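Local coordinates for protein transcription initiation factor IIB (Methanocaldococcus jannaschii, PDB 5O9J) that probably excises itself from its transcription factor IIB host by protein splicing, being a mini-intein of the HINT fold, at residues M66-V71 / L164-A169. Sequence-based numbering, arbitrary orientation.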
ATOM      1  N   MET A  66       3.192  -3.538  14.436  1.00 31.74           N
ATOM      2  CA  MET A  66       4.550  -4.023  14.180  1.00 29.08           C
ATOM      3  C   MET A  66       5.490  -2.845  13.962  1.00 33.63           C
ATOM      4  O   MET A  66       5.135  -1.887  13.263  1.00 27.78           O
ATOM      5  CB  MET A  66       4.602  -4.935  12.949  1.00 31.11           C
ATOM      6  CG  MET A  66       3.754  -6.208  13.041  1.00 35.47           C
ATOM      7  SD  MET A  66       4.500  -7.441  14.116  1.00 47.67           S
ATOM      8  CE  MET A  66       5.966  -7.883  13.188  1.00 41.30           C
ATOM      9  N   PRO A  67       6.697  -2.923  14.545  1.00 31.19           N
ATOM     10  CA  PRO A  67       7.735  -1.895  14.395  1.00 33.71           C
ATOM     11  C   PRO A  67       8.047  -1.536  12.953  1.00 30.64           C
ATOM     12  O   PRO A  67       8.235  -2.419  12.118  1.00 32.15           O
ATOM     13  CB  PRO A  67       8.965  -2.546  15.043  1.00 35.17           C
ATOM     14  CG  PRO A  67       8.394  -3.452  16.074  1.00 37.00           C
ATOM     15  CD  PRO A  67       7.139  -4.011  15.436  1.00 30.96           C
ATOM     16  N   VAL A  68       8.116  -0.239  12.680  1.00 36.73           N
ATOM     17  CA  VAL A  68       8.653   0.268  11.421  1.00 31.86           C
ATOM     18  C   VAL A  68      10.128   0.590  11.656  1.00 39.14           C
ATOM     19  O   VAL A  68      10.470   1.266  12.626  1.00 39.27           O
ATOM     20  CB  VAL A  68       7.898   1.518  10.941  1.00 33.66           C
ATOM     21  CG1 VAL A  68       8.508   2.068   9.636  1.00 29.67           C
ATOM     22  CG2 VAL A  68       6.408   1.196  10.758  1.00 35.24           C
ATOM     23  N   SER A  69      11.004   0.090  10.794  1.00 38.66           N
ATOM     24  CA  SER A  69      12.436   0.296  11.000  1.00 44.60           C
ATOM     25  C   SER A  69      12.907   1.575  10.324  1.00 38.83           C
ATOM     26  O   SER A  69      13.716   2.313  10.877  1.00 49.55           O
ATOM     27  CB  SER A  69      13.229  -0.898  10.478  1.00 34.65           C
ATOM     28  OG  SER A  69      12.902  -1.135   9.122  1.00 37.56           O
ATOM     29  N   GLU A  70      12.401   1.826   9.121  1.00 41.51           N
ATOM     30  CA  GLU A  70      12.752   3.030   8.378  1.00 42.30           C
ATOM     31  C   GLU A  70      11.594   3.464   7.482  1.00 42.81           C
ATOM     32  O   GLU A  70      10.681   2.683   7.196  1.00 41.36           O
ATOM     33  CB  GLU A  70      14.023   2.802   7.543  1.00 44.39           C
ATOM     34  CG  GLU A  70      13.903   1.671   6.537  1.00 43.70           C
ATOM     35  CD  GLU A  70      15.172   1.422   5.724  1.00 47.39           C
ATOM     36  OE1 GLU A  70      16.294   1.610   6.253  1.00 38.92           O
ATOM     37  OE2 GLU A  70      15.030   1.027   4.544  1.00 49.02           O
ATOM     38  N   VAL A  71      11.618   4.722   7.059  1.00 34.39           N
ATOM     39  CA  VAL A  71      10.631   5.221   6.111  1.00 31.75           C
ATOM     40  C   VAL A  71      11.366   5.845   4.942  1.00 38.86           C
ATOM     41  O   VAL A  71      12.541   6.193   5.056  1.00 37.94           O
ATOM     42  CB  VAL A  71       9.683   6.267   6.731  1.00 32.50           C
ATOM     43  CG1 VAL A  71       8.953   5.690   7.950  1.00 31.46           C
ATOM     44  CG2 VAL A  71      10.454   7.522   7.112  1.00 35.88           C
ATOM     45  N   LEU A 164       7.120   2.261   3.874  1.00 36.15           N
ATOM     46  CA  LEU A 164       7.477   1.862   5.227  1.00 32.69           C
ATOM     47  C   LEU A 164       8.274   0.578   5.107  1.00 35.28           C
ATOM     48  O   LEU A 164       8.036  -0.216   4.195  1.00 41.28           O
ATOM     49  CB  LEU A 164       6.237   1.655   6.103  1.00 31.92           C
ATOM     50  CG  LEU A 164       5.256   2.820   6.280  1.00 32.17           C
ATOM     51  CD1 LEU A 164       4.015   2.381   7.047  1.00 34.52           C
ATOM     52  CD2 LEU A 164       5.919   3.986   6.994  1.00 37.09           C
ATOM     53  N   THR A 165       9.231   0.374   6.004  1.00 35.27           N
ATOM     54  CA  THR A 165       9.890  -0.916   6.094  1.00 32.85           C
ATOM     55  C   THR A 165       9.438  -1.584   7.376  1.00 39.66           C
ATOM     56  O   THR A 165       9.712  -1.104   8.479  1.00 38.50           O
ATOM     57  CB  THR A 165      11.429  -0.810   6.068  1.00 41.62           C
ATOM     58  OG1 THR A 165      11.848  -0.234   4.826  1.00 42.62           O
ATOM     59  CG2 THR A 165      12.062  -2.191   6.205  1.00 38.47           C
ATOM     60  N   VAL A 166       8.728  -2.694   7.216  1.00 39.20           N
ATOM     61  CA  VAL A 166       8.214  -3.446   8.340  1.00 37.56           C
ATOM     62  C   VAL A 166       8.838  -4.835   8.332  1.00 43.12           C
ATOM     63  O   VAL A 166       8.429  -5.702   7.560  1.00 48.95           O
ATOM     64  CB  VAL A 166       6.672  -3.551   8.281  1.00 38.05           C
ATOM     65  CG1 VAL A 166       6.132  -4.216   9.534  1.00 33.59           C
ATOM     66  CG2 VAL A 166       6.061  -2.165   8.091  1.00 35.57           C
ATOM     67  N   PRO A 167       9.860  -5.040   9.169  1.00 40.04           N
ATOM     68  CA  PRO A 167      10.497  -6.351   9.338  1.00 46.71           C
ATOM     69  C   PRO A 167       9.540  -7.426   9.840  1.00 45.48           C
ATOM     70  O   PRO A 167       8.587  -7.119  10.554  1.00 47.51           O
ATOM     71  CB  PRO A 167      11.592  -6.079  10.383  1.00 47.52           C
ATOM     72  CG  PRO A 167      11.230  -4.751  11.006  1.00 45.75           C
ATOM     73  CD  PRO A 167      10.569  -3.984   9.910  1.00 43.47           C
ATOM     74  N   ASN A 168       9.802  -8.673   9.463  1.00 51.16           N
ATOM     75  CA  ASN A 168       9.029  -9.822   9.941  1.00 48.93           C
ATOM     76  C   ASN A 168       7.539  -9.721   9.616  1.00 54.76           C
ATOM     77  O   ASN A 168       6.700 -10.293  10.322  1.00 50.60           O
ATOM     78  CB  ASN A 168       9.216 -10.000  11.453  1.00 53.72           C
ATOM     79  CG  ASN A 168      10.675 -10.160  11.846  1.00 57.35           C
ATOM     80  OD1 ASN A 168      11.449 -10.820  11.151  1.00 60.77           O
ATOM     81  ND2 ASN A 168      11.062  -9.543  12.958  1.00 58.62           N
ATOM     82  N   ALA A 169       7.217  -8.995   8.548  1.00 47.43           N
ATOM     83  CA  ALA A 169       5.840  -8.883   8.079  1.00 43.70           C
ATOM     84  C   ALA A 169       5.826  -8.523   6.601  1.00 40.83           C
ATOM     85  O   ALA A 169       5.084  -9.113   5.820  1.00 44.08           O
ATOM     86  CB  ALA A 169       5.070  -7.852   8.895  1.00 38.97           C
TER
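The carbonyl group of Thr165 is the flat group on which Ser69 closes from two directions. Ser69 N approaches Thr165 O nearly end-on, 2.9 Å away with a C=O...N angle of 166°, whereas Ser69 OG stands above the carbonyl plane, 57° out of it, in a longer bond of 3.3 Å. A CA-H...O contact from Val68 adds a third approach to the same oxygen. The hydroxyl reaches it because chi1 of 55° sets OG between Ser69's own N and C, a position that also brings it against Thr165 CG2. With an alanine at Ser69, Thr165 O would probably keep just the backbone N-H as a conventional donor across this contact, and the threonine methyl would lose a neighbour. CD of the Pro167 ring meets Pro67 O at 3.6 Å. Thr165 N donates to Glu70 O at 3.0 Å, while OE2 of the Glu70 carboxylate takes a weak bond from Thr165 OG1; OE1, the other oxygen, is in a salt bridge with Arg39. Apolar contacts continue the interface: Val71 CG1 lies 3.6 Å from Leu164 CD2, Met66 CB 3.8 Å from Val166 CG1, and Met66 CE 4.4 Å from Ala169 CB. Bent at chi2 and chi3, the Met66 chain also carries CE to the carbonyl oxygens of Pro167 and Asn168. The antiparallel pairing of Val71 with Leu164 places strand 70-75 beside strand 160-165 in one sheet of the HINT fold, where both side chains rest on Ile28 of helix 24-33. Further along segment 164-169, Val166, together with Met66 and Val68, packs on strand 52-57, the neighbour of 63-67 in a second sheet.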